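PDB 3M3M: glutathione S-transferase from Pseudomonas fluorescens, which probably catalyses the conjugation of glutathione to electrophilic substrates, as glutathione transferases do, and is captured here with glutathione bound. Local coordinates for residues 9-14 with 115-120; 32-35 with 39-42; 102-107 with 162-167. All coordinates share one frame; numbering follows the deposited sequence.

Overall arrangement
Followed from the N terminus, the chain leaves strand 4-8 and opens interaction 1 at residues 9-14, on the way into helix 13-24. Nested inside this long excursion, interaction 2 closes a tight loop between 32-35 and 39-42, at the end of strand 29-33. Interaction 3 opens at 102-107, within helix 87-117, shortly before that helix reaches 115-120 and completes interaction 1. Interaction 3 closes only at 162-167, on helix 159-168, so interactions 1 and 3 cross. Interaction 1 ties the thioredoxin-like domain to the helical domain, interaction 2 stays within the former and interaction 3 within the latter. Gly13 and Asn14 of interaction 1 touch residues of interaction 3 beside the glutathione site.

Interaction 1 of 3, residues 9-14 with 115-120; sequences DYRSGN and QLYEGL. With GSH (glutathione), chain B.
Asp9 and Tyr117 are joined through one water molecule, which donates to Asp9 OD2 at 2.7 Å and lies an equal 2.7 Å from Tyr117 OH, in the plane of the tyrosine ring at its edge. The direct contact beside this bridge is small and falls on Arg11, whose CB stands 3.1 Å from Tyr117 OH, near the ring plane. The tyrosine therefore reaches across the gap with its hydroxyl end rather than offering a face. With CG of Arg11 beside its own backbone N (chi1 -74°), the extended arginine chain runs on past the hydroxyl, and its guanidinium stands almost perpendicular to the phenol, 85° between planes. The other carboxylate oxygen of Asp9 is used at home: Arg11 N donates to Asp9 OD1 at 2.9 Å, meeting it from above the carboxylate plane, which makes an Asx turn. Ser12 N returns to Asp9 O at 2.9 Å and closes a type I turn, so the backbone O and OD1 of Asp9 both take bonds from the loop that also presents OD2 to the water. Arg112, on the same helix as Tyr117, donates to Arg11 O, a direct bond between the domains. Ser12 then serves as N-cap of helix 13-24, its OG accepting from Cys15 N, and with Asn14 it lines the glutathione pocket. The example is a solvent-bridged surface seam between the thioredoxin-like and helical domains, at the edge of the cleft characteristic of the glutathione transferase fold.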
ATOM      1  N   ASP A   9      -8.951   4.093  -6.588  1.00  9.55           N
ATOM      2  CA  ASP A   9      -9.913   4.512  -5.590  1.00  8.75           C
ATOM      3  C   ASP A   9      -9.060   5.053  -4.453  1.00  9.96           C
ATOM      4  O   ASP A   9      -8.262   4.351  -3.876  1.00 10.66           O
ATOM      5  CB  ASP A   9     -10.741   3.329  -5.204  1.00  9.71           C
ATOM      6  CG  ASP A   9     -11.748   3.602  -4.001  1.00 14.61           C
ATOM      7  OD1 ASP A   9     -11.715   4.666  -3.353  1.00 16.47           O
ATOM      8  OD2 ASP A   9     -12.635   2.679  -3.823  1.00 18.64           O
ATOM      9  N   TYR A  10      -9.205   6.334  -4.091  1.00 10.47           N
ATOM     10  CA  TYR A  10      -8.349   6.821  -3.000  1.00 10.22           C
ATOM     11  C   TYR A  10      -8.477   6.067  -1.706  1.00 10.44           C
ATOM     12  O   TYR A  10      -7.492   6.054  -0.922  1.00 11.27           O
ATOM     13  CB  TYR A  10      -8.631   8.321  -2.699  1.00 10.26           C
ATOM     14  CG  TYR A  10      -8.202   9.250  -3.784  1.00 11.65           C
ATOM     15  CD1 TYR A  10      -6.855   9.360  -4.135  1.00 10.09           C
ATOM     16  CD2 TYR A  10      -9.163  10.016  -4.505  1.00 14.20           C
ATOM     17  CE1 TYR A  10      -6.443  10.274  -5.148  1.00 11.76           C
ATOM     18  CE2 TYR A  10      -8.764  10.923  -5.532  1.00 14.37           C
ATOM     19  CZ  TYR A  10      -7.414  11.015  -5.841  1.00 11.68           C
ATOM     20  OH  TYR A  10      -6.998  11.938  -6.814  1.00 12.81           O
ATOM     21  N   ARG A  11      -9.643   5.441  -1.422  1.00 10.20           N
ATOM     22  CA  ARG A  11      -9.800   4.640  -0.204  1.00 11.45           C
ATOM     23  C   ARG A  11      -9.092   3.301  -0.212  1.00 11.97           C
ATOM     24  O   ARG A  11      -8.977   2.651   0.816  1.00 13.51           O
ATOM     25  CB  ARG A  11     -11.285   4.414   0.140  1.00 13.77           C
ATOM     26  CG  ARG A  11     -11.720   5.765   0.673  1.00 16.39           C
ATOM     27  CD  ARG A  11     -13.010   5.638   1.339  1.00 22.90           C
ATOM     28  NE  ARG A  11     -13.428   6.863   2.065  1.00 24.40           N
ATOM     29  CZ  ARG A  11     -13.900   8.002   1.488  1.00 28.37           C
ATOM     30  NH1 ARG A  11     -13.952   8.198   0.173  1.00 25.45           N
ATOM     31  NH2 ARG A  11     -14.276   8.993   2.259  1.00 28.50           N
ATOM     32  N   SER A  12      -8.628   2.901  -1.372  1.00 10.57           N
ATOM     33  CA  SER A  12      -7.898   1.630  -1.454  1.00 10.18           C
ATOM     34  C   SER A  12      -6.435   1.854  -1.057  1.00 10.23           C
ATOM     35  O   SER A  12      -5.805   2.745  -1.642  1.00  9.41           O
ATOM     36  CB  SER A  12      -7.908   1.175  -2.918  1.00 10.37           C
ATOM     37  OG  SER A  12      -6.809   0.234  -3.198  1.00 12.75           O
ATOM     38  N   GLY A  13      -5.938   1.099  -0.079  1.00  8.99           N
ATOM     39  CA  GLY A  13      -4.577   1.214   0.360  1.00  8.96           C
ATOM     40  C   GLY A  13      -3.636   0.982  -0.813  1.00  9.33           C
ATOM     41  O   GLY A  13      -2.610   1.667  -0.921  1.00  8.86           O
ATOM     42  N   ASN A  14      -3.936  -0.004  -1.677  1.00  9.08           N
ATOM     43  CA  ASN A  14      -3.049  -0.262  -2.825  1.00  8.33           C
ATOM     44  C   ASN A  14      -2.937   0.941  -3.767  1.00  6.60           C
ATOM     45  O   ASN A  14      -1.870   1.231  -4.307  1.00  7.07           O
ATOM     46  CB  ASN A  14      -3.505  -1.509  -3.588  1.00  7.71           C
ATOM     47  CG  ASN A  14      -3.356  -2.751  -2.716  1.00 10.25           C
ATOM     48  OD1 ASN A  14      -4.350  -3.515  -2.521  1.00 14.14           O
ATOM     49  ND2 ASN A  14      -2.137  -2.962  -2.198  1.00  6.27           N
ATOM     50  N   GLN A 115     -14.743  -4.768   8.340  1.00 14.24           N
ATOM     51  CA  GLN A 115     -15.229  -3.879   9.392  1.00 13.98           C
ATOM     52  C   GLN A 115     -15.698  -2.527   8.800  1.00 14.79           C
ATOM     53  O   GLN A 115     -16.775  -2.067   9.085  1.00 14.61           O
ATOM     54  CB  GLN A 115     -14.138  -3.624  10.404  1.00 14.55           C
ATOM     55  CG  GLN A 115     -14.560  -2.711  11.573  1.00 15.83           C
ATOM     56  CD  GLN A 115     -13.503  -2.644  12.656  1.00 23.06           C
ATOM     57  OE1 GLN A 115     -12.681  -3.579  12.811  1.00 18.51           O
ATOM     58  NE2 GLN A 115     -13.506  -1.534  13.426  1.00 26.16           N
ATOM     59  N   LEU A 116     -14.850  -1.842   8.061  1.00 14.23           N
ATOM     60  CA  LEU A 116     -15.215  -0.496   7.628  1.00 14.43           C
ATOM     61  C   LEU A 116     -16.274  -0.541   6.474  1.00 15.98           C
ATOM     62  O   LEU A 116     -17.177   0.369   6.426  1.00 17.87           O
ATOM     63  CB  LEU A 116     -13.935   0.169   7.086  1.00 12.30           C
ATOM     64  CG  LEU A 116     -14.187   1.618   6.621  1.00 13.66           C
ATOM     65  CD1 LEU A 116     -14.504   2.595   7.733  1.00 15.38           C
ATOM     66  CD2 LEU A 116     -12.855   2.058   5.948  1.00 14.55           C
ATOM     67  N   TYR A 117     -16.112  -1.477   5.523  1.00 14.60           N
ATOM     68  CA  TYR A 117     -16.986  -1.481   4.319  1.00 14.91           C
ATOM     69  C   TYR A 117     -18.250  -2.254   4.553  1.00 17.87           C
ATOM     70  O   TYR A 117     -19.271  -1.891   3.987  1.00 20.07           O
ATOM     71  CB  TYR A 117     -16.337  -1.971   3.074  1.00 14.22           C
ATOM     72  CG  TYR A 117     -15.456  -0.953   2.429  1.00 16.02           C
ATOM     73  CD1 TYR A 117     -15.924  -0.232   1.331  1.00 18.14           C
ATOM     74  CD2 TYR A 117     -14.164  -0.688   2.918  1.00 18.51           C
ATOM     75  CE1 TYR A 117     -15.131   0.728   0.716  1.00 17.18           C
ATOM     76  CE2 TYR A 117     -13.349   0.286   2.298  1.00 12.58           C
ATOM     77  CZ  TYR A 117     -13.846   0.946   1.202  1.00 15.71           C
ATOM     78  OH  TYR A 117     -13.115   1.916   0.565  1.00 17.12           O
ATOM     79  N   GLU A 118     -18.159  -3.314   5.359  1.00 15.19           N
ATOM     80  CA  GLU A 118     -19.345  -4.160   5.562  1.00 16.31           C
ATOM     81  C   GLU A 118     -19.913  -4.091   6.957  1.00 16.68           C
ATOM     82  O   GLU A 118     -20.905  -4.804   7.229  1.00 16.55           O
ATOM     83  CB  GLU A 118     -19.076  -5.595   5.130  1.00 15.89           C
ATOM     84  CG  GLU A 118     -18.932  -5.673   3.610  1.00 19.28           C
ATOM     85  CD  GLU A 118     -18.840  -7.063   3.009  1.00 28.20           C
ATOM     86  OE1 GLU A 118     -18.465  -7.978   3.751  1.00 29.13           O
ATOM     87  OE2 GLU A 118     -19.120  -7.225   1.786  1.00 24.81           O
ATOM     88  N   GLY A 119     -19.326  -3.304   7.837  1.00 17.48           N
ATOM     89  CA  GLY A 119     -19.833  -3.194   9.187  1.00 18.65           C
ATOM     90  C   GLY A 119     -19.751  -4.407  10.091  1.00 21.57           C
ATOM     91  O   GLY A 119     -20.441  -4.536  11.080  1.00 21.95           O
ATOM     92  N   LEU A 120     -18.834  -5.284   9.740  1.00 20.30           N
ATOM     93  CA  LEU A 120     -18.490  -6.456  10.516  1.00 19.08           C
ATOM     94  C   LEU A 120     -19.627  -7.414  10.640  1.00 17.97           C
ATOM     95  O   LEU A 120     -20.080  -7.665  11.688  1.00 20.31           O
ATOM     96  CB  LEU A 120     -17.918  -6.107  11.865  1.00 19.01           C
ATOM     97  CG  LEU A 120     -16.712  -6.975  12.194  1.00 17.41           C
ATOM     98  CD1 LEU A 120     -16.028  -6.490  13.404  1.00 19.26           C
ATOM     99  CD2 LEU A 120     -16.964  -8.475  12.217  1.00 21.80           C
TER
HETATM  100  N1  GSH B 209      -1.819  -7.286  -5.753  1.00  7.46           N
HETATM  101  CA1 GSH B 209      -2.619  -6.087  -6.225  1.00  7.66           C
HETATM  102  C1  GSH B 209      -1.858  -4.773  -6.025  1.00  6.80           C
HETATM  103  O11 GSH B 209      -2.041  -3.860  -6.881  1.00  9.19           O
HETATM  104  O12 GSH B 209      -1.140  -4.647  -4.995  1.00 10.10           O
HETATM  105  CB1 GSH B 209      -3.938  -6.116  -5.385  1.00  9.25           C
HETATM  106  CG1 GSH B 209      -4.741  -4.934  -5.826  1.00  8.67           C
HETATM  107  CD1 GSH B 209      -6.198  -5.054  -5.331  1.00 10.21           C
HETATM  108  OE1 GSH B 209      -6.605  -6.138  -4.560  1.00 11.35           O
HETATM  109  N2  GSH B 209      -7.121  -4.096  -5.642  1.00  9.95           N
HETATM  110  CA2 GSH B 209      -8.495  -4.212  -5.155  1.00 12.26           C
HETATM  111  C2  GSH B 209      -9.338  -4.440  -6.333  1.00 12.51           C
HETATM  112  O2  GSH B 209      -9.041  -3.776  -7.444  1.00 11.93           O
HETATM  113  CB2 GSH B 209      -8.838  -2.858  -4.480  1.00 12.03           C
HETATM  114  SG2 GSH B 209      -7.745  -2.565  -2.972  1.00 19.54           S
HETATM  115  N3  GSH B 209     -10.344  -5.299  -6.281  1.00 13.58           N
HETATM  116  CA3 GSH B 209     -11.205  -5.415  -7.470  1.00 20.44           C
HETATM  117  C3  GSH B 209     -11.625  -6.845  -7.764  1.00 34.29           C
HETATM  118  O31 GSH B 209     -12.642  -7.076  -8.486  1.00 36.59           O
HETATM  119  O32 GSH B 209     -10.934  -7.779  -7.325  1.00 36.51           O
HETATM  120  O   HOH W   1     -14.199   2.955  -1.663  1.00 18.08           O

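Interaction 2 of 3, residues 32-35 with 39-42; sequences QAVD and GDTQ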
ATOM      1  N   GLN A  32      -8.232   8.779 -12.449  1.00 12.62           N
ATOM      2  CA  GLN A  32      -9.551   8.332 -12.907  1.00 13.63           C
ATOM      3  C   GLN A  32     -10.160   7.470 -11.810  1.00 12.79           C
ATOM      4  O   GLN A  32      -9.627   6.382 -11.545  1.00 11.36           O
ATOM      5  CB  GLN A  32      -9.412   7.592 -14.228  1.00 14.33           C
ATOM      6  CG  GLN A  32     -10.708   6.885 -14.687  1.00 18.08           C
ATOM      7  CD  GLN A  32     -11.839   7.853 -14.942  1.00 25.07           C
ATOM      8  OE1 GLN A  32     -11.724   8.674 -15.839  1.00 28.09           O
ATOM      9  NE2 GLN A  32     -12.933   7.793 -14.113  1.00 25.49           N
ATOM     10  N   ALA A  33     -11.218   7.948 -11.114  1.00 11.56           N
ATOM     11  CA  ALA A  33     -11.867   7.185 -10.042  1.00 10.73           C
ATOM     12  C   ALA A  33     -12.469   5.927 -10.628  1.00 11.85           C
ATOM     13  O   ALA A  33     -13.058   5.982 -11.707  1.00 13.15           O
ATOM     14  CB  ALA A  33     -13.031   8.058  -9.422  1.00 11.56           C
ATOM     15  N   VAL A  34     -12.287   4.783  -9.968  1.00  9.01           N
ATOM     16  CA  VAL A  34     -12.859   3.483 -10.355  1.00  9.93           C
ATOM     17  C   VAL A  34     -13.706   3.030  -9.149  1.00 11.88           C
ATOM     18  O   VAL A  34     -13.201   3.063  -8.001  1.00 14.30           O
ATOM     19  CB  VAL A  34     -11.714   2.506 -10.585  1.00  9.92           C
ATOM     20  CG1 VAL A  34     -12.224   1.067 -10.818  1.00 12.64           C
ATOM     21  CG2 VAL A  34     -10.866   2.970 -11.770  1.00 11.43           C
ATOM     22  N   ASP A  35     -14.948   2.614  -9.423  1.00 11.56           N
ATOM     23  CA  ASP A  35     -15.878   2.143  -8.429  1.00 13.06           C
ATOM     24  C   ASP A  35     -15.956   0.620  -8.562  1.00 12.52           C
ATOM     25  O   ASP A  35     -16.598   0.122  -9.488  1.00 12.24           O
ATOM     26  CB  ASP A  35     -17.250   2.815  -8.660  1.00 13.81           C
ATOM     27  CG  ASP A  35     -18.222   2.471  -7.571  1.00 16.13           C
ATOM     28  OD1 ASP A  35     -18.014   1.450  -6.844  1.00 16.52           O
ATOM     29  OD2 ASP A  35     -19.126   3.335  -7.374  1.00 17.68           O
ATOM     30  N   GLY A  39     -18.937  -2.018 -10.414  1.00 19.95           N
ATOM     31  CA  GLY A  39     -18.695  -2.881 -11.568  1.00 17.93           C
ATOM     32  C   GLY A  39     -17.543  -2.441 -12.502  1.00 18.22           C
ATOM     33  O   GLY A  39     -17.237  -3.134 -13.494  1.00 18.21           O
ATOM     34  N   ASP A  40     -16.807  -1.380 -12.121  1.00 15.85           N
ATOM     35  CA  ASP A  40     -15.899  -0.658 -13.063  1.00 14.20           C
ATOM     36  C   ASP A  40     -14.665  -1.538 -13.419  1.00 16.48           C
ATOM     37  O   ASP A  40     -14.031  -1.310 -14.501  1.00 16.45           O
ATOM     38  CB  ASP A  40     -15.418   0.633 -12.423  1.00 14.90           C
ATOM     39  CG  ASP A  40     -16.444   1.738 -12.500  1.00 17.10           C
ATOM     40  OD1 ASP A  40     -17.548   1.462 -13.108  1.00 18.93           O
ATOM     41  OD2 ASP A  40     -16.120   2.860 -11.997  1.00 13.50           O
ATOM     42  N   THR A  41     -14.337  -2.512 -12.583  1.00 13.98           N
ATOM     43  CA  THR A  41     -13.130  -3.326 -12.837  1.00 14.61           C
ATOM     44  C   THR A  41     -13.457  -4.602 -13.606  1.00 17.44           C
ATOM     45  O   THR A  41     -12.555  -5.400 -13.877  1.00 16.20           O
ATOM     46  CB  THR A  41     -12.386  -3.754 -11.518  1.00 15.29           C
ATOM     47  OG1 THR A  41     -13.265  -4.492 -10.621  1.00 16.00           O
ATOM     48  CG2 THR A  41     -11.765  -2.520 -10.831  1.00 15.45           C
ATOM     49  N   GLN A  42     -14.740  -4.803 -13.921  1.00 15.14           N
ATOM     50  CA  GLN A  42     -15.171  -6.026 -14.637  1.00 18.23           C
ATOM     51  C   GLN A  42     -15.565  -5.750 -16.068  1.00 17.19           C
ATOM     52  O   GLN A  42     -16.017  -6.689 -16.757  1.00 17.86           O
ATOM     53  CB  GLN A  42     -16.383  -6.669 -13.934  1.00 20.36           C
ATOM     54  CG  GLN A  42     -16.136  -7.022 -12.449  1.00 27.38           C
ATOM     55  CD  GLN A  42     -17.377  -7.722 -11.829  1.00 41.61           C
ATOM     56  OE1 GLN A  42     -18.493  -7.197 -11.896  1.00 45.40           O
ATOM     57  NE2 GLN A  42     -17.184  -8.931 -11.276  1.00 45.92           N
TER
HETATM   58  O   HOH W   2     -13.936   4.273 -14.143  1.00 33.78           O
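Past the end of strand 29-33 the backbone doubles back, bringing the CA atoms of Asp35 and Asp40 within 5.4 Å of each other and letting Asp40 N donate to Asp35 O at 3.0 Å. The return bond comes from the side chain: Asp35 N gives a nearly straight bond (168°) to Asp40 OD2 at 2.8 Å, approaching from above the carboxylate plane. Asp40 thus holds both polar groups of Asp35: its backbone N takes the C=O, and CG set beside that N (chi1 -80°) brings OD2 to the NH. A water that donates to Ala33 O also reaches Asp40 OD2, though weakly. The Asp35 carboxylate turns elsewhere, its OD1 accepting from Gly38 N within the intervening loop. This is the loop that follows the second strand of the thioredoxin-like fold, and Gly39 begins a type I turn in it, closed by Gln42 N on Gly39 O at 3.0 Å. Apart from the polar bonds, Val34 CG1 lies 3.6 Å from Asp40 CB and equally 3.6 Å from Thr41 CG2, the valine and threonine crossing at about a right angle. Thr41 OG1 makes a weak hydrogen bond to the bound glutathione, and Val34 also packs on Ile55 of the same pocket.

Interaction 3 of 3, residues 102-107 with 162-167; sequences YSHEPY and IALYAY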
ATOM      1  N   TYR A 102       2.000 -10.912   0.671  1.00  6.37           N
ATOM      2  CA  TYR A 102       1.713 -12.331   0.997  1.00  7.33           C
ATOM      3  C   TYR A 102       1.234 -12.472   2.463  1.00  7.49           C
ATOM      4  O   TYR A 102       0.278 -13.201   2.780  1.00  9.28           O
ATOM      5  CB  TYR A 102       2.979 -13.198   0.762  1.00  8.08           C
ATOM      6  CG  TYR A 102       2.574 -14.655   0.809  1.00  9.18           C
ATOM      7  CD1 TYR A 102       2.069 -15.248  -0.342  1.00 10.15           C
ATOM      8  CD2 TYR A 102       2.620 -15.391   2.010  1.00  9.75           C
ATOM      9  CE1 TYR A 102       1.598 -16.577  -0.361  1.00 13.03           C
ATOM     10  CE2 TYR A 102       2.169 -16.746   1.994  1.00 11.15           C
ATOM     11  CZ  TYR A 102       1.685 -17.301   0.787  1.00 12.23           C
ATOM     12  OH  TYR A 102       1.183 -18.614   0.780  1.00 14.69           O
ATOM     13  N   SER A 103       1.868 -11.714   3.351  1.00  8.52           N
ATOM     14  CA  SER A 103       1.736 -11.902   4.796  1.00  8.67           C
ATOM     15  C   SER A 103       0.976 -10.810   5.523  1.00  9.70           C
ATOM     16  O   SER A 103       0.722 -10.964   6.693  1.00 10.70           O
ATOM     17  CB  SER A 103       3.165 -12.026   5.417  1.00  9.35           C
ATOM     18  OG  SER A 103       3.732 -13.306   4.990  1.00  9.12           O
ATOM     19  N   HIS A 104       0.694  -9.679   4.897  1.00  6.40           N
ATOM     20  CA  HIS A 104       0.180  -8.482   5.569  1.00  7.52           C
ATOM     21  C   HIS A 104      -1.138  -7.999   4.903  1.00  7.45           C
ATOM     22  O   HIS A 104      -2.178  -8.088   5.488  1.00  9.40           O
ATOM     23  CB  HIS A 104       1.268  -7.411   5.484  1.00  7.13           C
ATOM     24  CG  HIS A 104       0.947  -6.097   6.114  1.00  9.98           C
ATOM     25  ND1 HIS A 104       0.323  -5.082   5.431  1.00 10.58           N
ATOM     26  CD2 HIS A 104       1.234  -5.610   7.333  1.00  7.41           C
ATOM     27  CE1 HIS A 104       0.209  -4.037   6.218  1.00  9.52           C
ATOM     28  NE2 HIS A 104       0.735  -4.336   7.383  1.00 10.93           N
ATOM     29  N   GLU A 105      -1.036  -7.576   3.642  1.00  8.25           N
ATOM     30  CA  GLU A 105      -2.223  -7.065   2.944  1.00  6.78           C
ATOM     31  C   GLU A 105      -3.504  -7.986   3.086  1.00  8.20           C
ATOM     32  O   GLU A 105      -4.587  -7.509   3.441  1.00  9.20           O
ATOM     33  CB  GLU A 105      -1.873  -6.678   1.452  1.00  7.41           C
ATOM     34  CG  GLU A 105      -2.833  -5.675   0.831  1.00  6.84           C
ATOM     35  CD  GLU A 105      -4.040  -6.271   0.198  1.00 12.04           C
ATOM     36  OE1 GLU A 105      -4.351  -7.496   0.435  1.00  9.79           O
ATOM     37  OE2 GLU A 105      -4.772  -5.519  -0.543  1.00 13.54           O
ATOM     38  N   PRO A 106      -3.401  -9.327   2.852  1.00  7.32           N
ATOM     39  CA  PRO A 106      -4.642 -10.110   2.899  1.00  8.01           C
ATOM     40  C   PRO A 106      -5.273 -10.156   4.271  1.00 11.21           C
ATOM     41  O   PRO A 106      -6.439 -10.609   4.354  1.00 11.88           O
ATOM     42  CB  PRO A 106      -4.143 -11.535   2.593  1.00  8.14           C
ATOM     43  CG  PRO A 106      -2.891 -11.325   1.698  1.00  9.65           C
ATOM     44  CD  PRO A 106      -2.254 -10.154   2.431  1.00  8.12           C
ATOM     45  N   TYR A 107      -4.563  -9.743   5.317  1.00  9.50           N
ATOM     46  CA  TYR A 107      -5.152  -9.761   6.690  1.00  9.67           C
ATOM     47  C   TYR A 107      -5.554  -8.332   7.084  1.00  9.30           C
ATOM     48  O   TYR A 107      -6.647  -8.105   7.532  1.00 11.78           O
ATOM     49  CB  TYR A 107      -4.139 -10.359   7.704  1.00  9.64           C
ATOM     50  CG  TYR A 107      -3.653 -11.702   7.113  1.00  8.94           C
ATOM     51  CD1 TYR A 107      -4.572 -12.659   6.777  1.00 10.43           C
ATOM     52  CD2 TYR A 107      -2.325 -11.906   6.754  1.00 10.92           C
ATOM     53  CE1 TYR A 107      -4.215 -13.904   6.183  1.00 14.63           C
ATOM     54  CE2 TYR A 107      -1.937 -13.113   6.128  1.00 10.71           C
ATOM     55  CZ  TYR A 107      -2.902 -14.099   5.841  1.00 13.22           C
ATOM     56  OH  TYR A 107      -2.588 -15.322   5.213  1.00 13.68           O
ATOM     57  N   ILE A 162       6.641   2.746   2.058  1.00  8.58           N
ATOM     58  CA  ILE A 162       5.429   3.239   1.381  1.00  8.04           C
ATOM     59  C   ILE A 162       4.440   2.027   1.221  1.00  7.52           C
ATOM     60  O   ILE A 162       3.215   2.128   1.571  1.00  7.06           O
ATOM     61  CB  ILE A 162       5.733   3.824   0.061  1.00  7.29           C
ATOM     62  CG1 ILE A 162       6.557   5.159   0.250  1.00  9.26           C
ATOM     63  CG2 ILE A 162       4.392   4.103  -0.715  1.00 10.05           C
ATOM     64  CD1 ILE A 162       7.191   5.650  -1.035  1.00 12.72           C
ATOM     65  N   ALA A 163       4.949   0.909   0.739  1.00  6.61           N
ATOM     66  CA  ALA A 163       4.072  -0.286   0.544  1.00  8.16           C
ATOM     67  C   ALA A 163       3.369  -0.686   1.860  1.00  8.34           C
ATOM     68  O   ALA A 163       2.163  -1.064   1.888  1.00  9.26           O
ATOM     69  CB  ALA A 163       4.939  -1.436  -0.033  1.00  7.72           C
ATOM     70  N   LEU A 164       4.130  -0.741   2.972  1.00  7.22           N
ATOM     71  CA  LEU A 164       3.552  -1.178   4.265  1.00  7.01           C
ATOM     72  C   LEU A 164       2.783  -0.059   5.004  1.00  6.80           C
ATOM     73  O   LEU A 164       1.873  -0.380   5.813  1.00  8.97           O
ATOM     74  CB  LEU A 164       4.629  -1.817   5.161  1.00  6.60           C
ATOM     75  CG  LEU A 164       4.913  -3.261   4.617  1.00 11.17           C
ATOM     76  CD1 LEU A 164       6.211  -3.763   4.914  1.00 13.02           C
ATOM     77  CD2 LEU A 164       3.866  -4.218   5.122  1.00  6.39           C
ATOM     78  N   TYR A 165       3.096   1.228   4.739  1.00  7.90           N
ATOM     79  CA  TYR A 165       2.394   2.293   5.440  1.00  7.25           C
ATOM     80  C   TYR A 165       0.963   2.369   4.970  1.00  7.33           C
ATOM     81  O   TYR A 165       0.079   2.697   5.777  1.00  8.01           O
ATOM     82  CB  TYR A 165       3.085   3.615   5.122  1.00  5.64           C
ATOM     83  CG  TYR A 165       2.438   4.811   5.794  1.00  8.30           C
ATOM     84  CD1 TYR A 165       2.726   5.111   7.184  1.00  8.37           C
ATOM     85  CD2 TYR A 165       1.540   5.601   5.087  1.00  8.52           C
ATOM     86  CE1 TYR A 165       2.097   6.186   7.805  1.00  8.88           C
ATOM     87  CE2 TYR A 165       0.874   6.685   5.753  1.00  9.31           C
ATOM     88  CZ  TYR A 165       1.157   6.916   7.073  1.00 11.21           C
ATOM     89  OH  TYR A 165       0.490   7.996   7.695  1.00 10.18           O
ATOM     90  N   ALA A 166       0.738   2.056   3.678  1.00  8.29           N
ATOM     91  CA  ALA A 166      -0.577   2.343   3.087  1.00  8.56           C
ATOM     92  C   ALA A 166      -1.715   1.691   3.880  1.00  9.24           C
ATOM     93  O   ALA A 166      -2.688   2.398   4.197  1.00  9.74           O
ATOM     94  CB  ALA A 166      -0.625   1.911   1.567  1.00  8.39           C
ATOM     95  N   TYR A 167      -1.651   0.386   4.185  1.00  7.71           N
ATOM     96  CA  TYR A 167      -2.686  -0.150   4.990  1.00  8.16           C
ATOM     97  C   TYR A 167      -2.326  -0.102   6.492  1.00  9.69           C
ATOM     98  O   TYR A 167      -3.256  -0.120   7.306  1.00  8.73           O
ATOM     99  CB  TYR A 167      -2.930  -1.645   4.617  1.00  7.47           C
ATOM    100  CG  TYR A 167      -3.802  -1.698   3.350  1.00  8.72           C
ATOM    101  CD1 TYR A 167      -5.188  -1.422   3.434  1.00  7.17           C
ATOM    102  CD2 TYR A 167      -3.232  -2.116   2.157  1.00  8.23           C
ATOM    103  CE1 TYR A 167      -6.001  -1.498   2.234  1.00  8.60           C
ATOM    104  CE2 TYR A 167      -4.032  -2.250   0.985  1.00 10.22           C
ATOM    105  CZ  TYR A 167      -5.396  -1.956   1.046  1.00 12.10           C
ATOM    106  OH  TYR A 167      -6.165  -2.019  -0.176  1.00 15.09           O
TER
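Leu164 sets its CD2 methyl squarely over one face of the His104 imidazole, 3.6 Å from the ring centroid and only 7° off the normal, a well-centred CH-pi contact. At the next residue of the first helix, and about one turn on from Leu164 in the second, Glu105 crosses Tyr167 obliquely: Glu105 CG lies 3.6 Å from Tyr167 CE2, while Glu105 OE2 comes within 3.7 Å of the same carbon. The carboxylate stands nearly perpendicular to the phenol, 88° between planes. A bend at chi2 (-87°) brings the acid group round beside the ring. Next come the groups that position this first shell. Thr168 OG1 donates to Leu164 O and also makes a weak hydrogen bond with His104 NE2, linking the imidazole to the helix that carries the leucine. Ala138 and Met142 of helix 125-146 also pack on the histidine. Replacing His104 by an alanine would probably leave the Leu164 methyl without the ring face it rests on and Thr168 without its weak imidazole partner. Further out, helices 87-117 and 159-168 run in nearly the same direction, their local axes 10.4 Å apart, in the helical domain's buried core. Tyr167, which binds glutathione, has a weak hydroxyl bond to Asn14. Because the two segments meet mainly through methyl, methylene and ring contacts, packing rather than direct polar bonding between them probably positions that tyrosine.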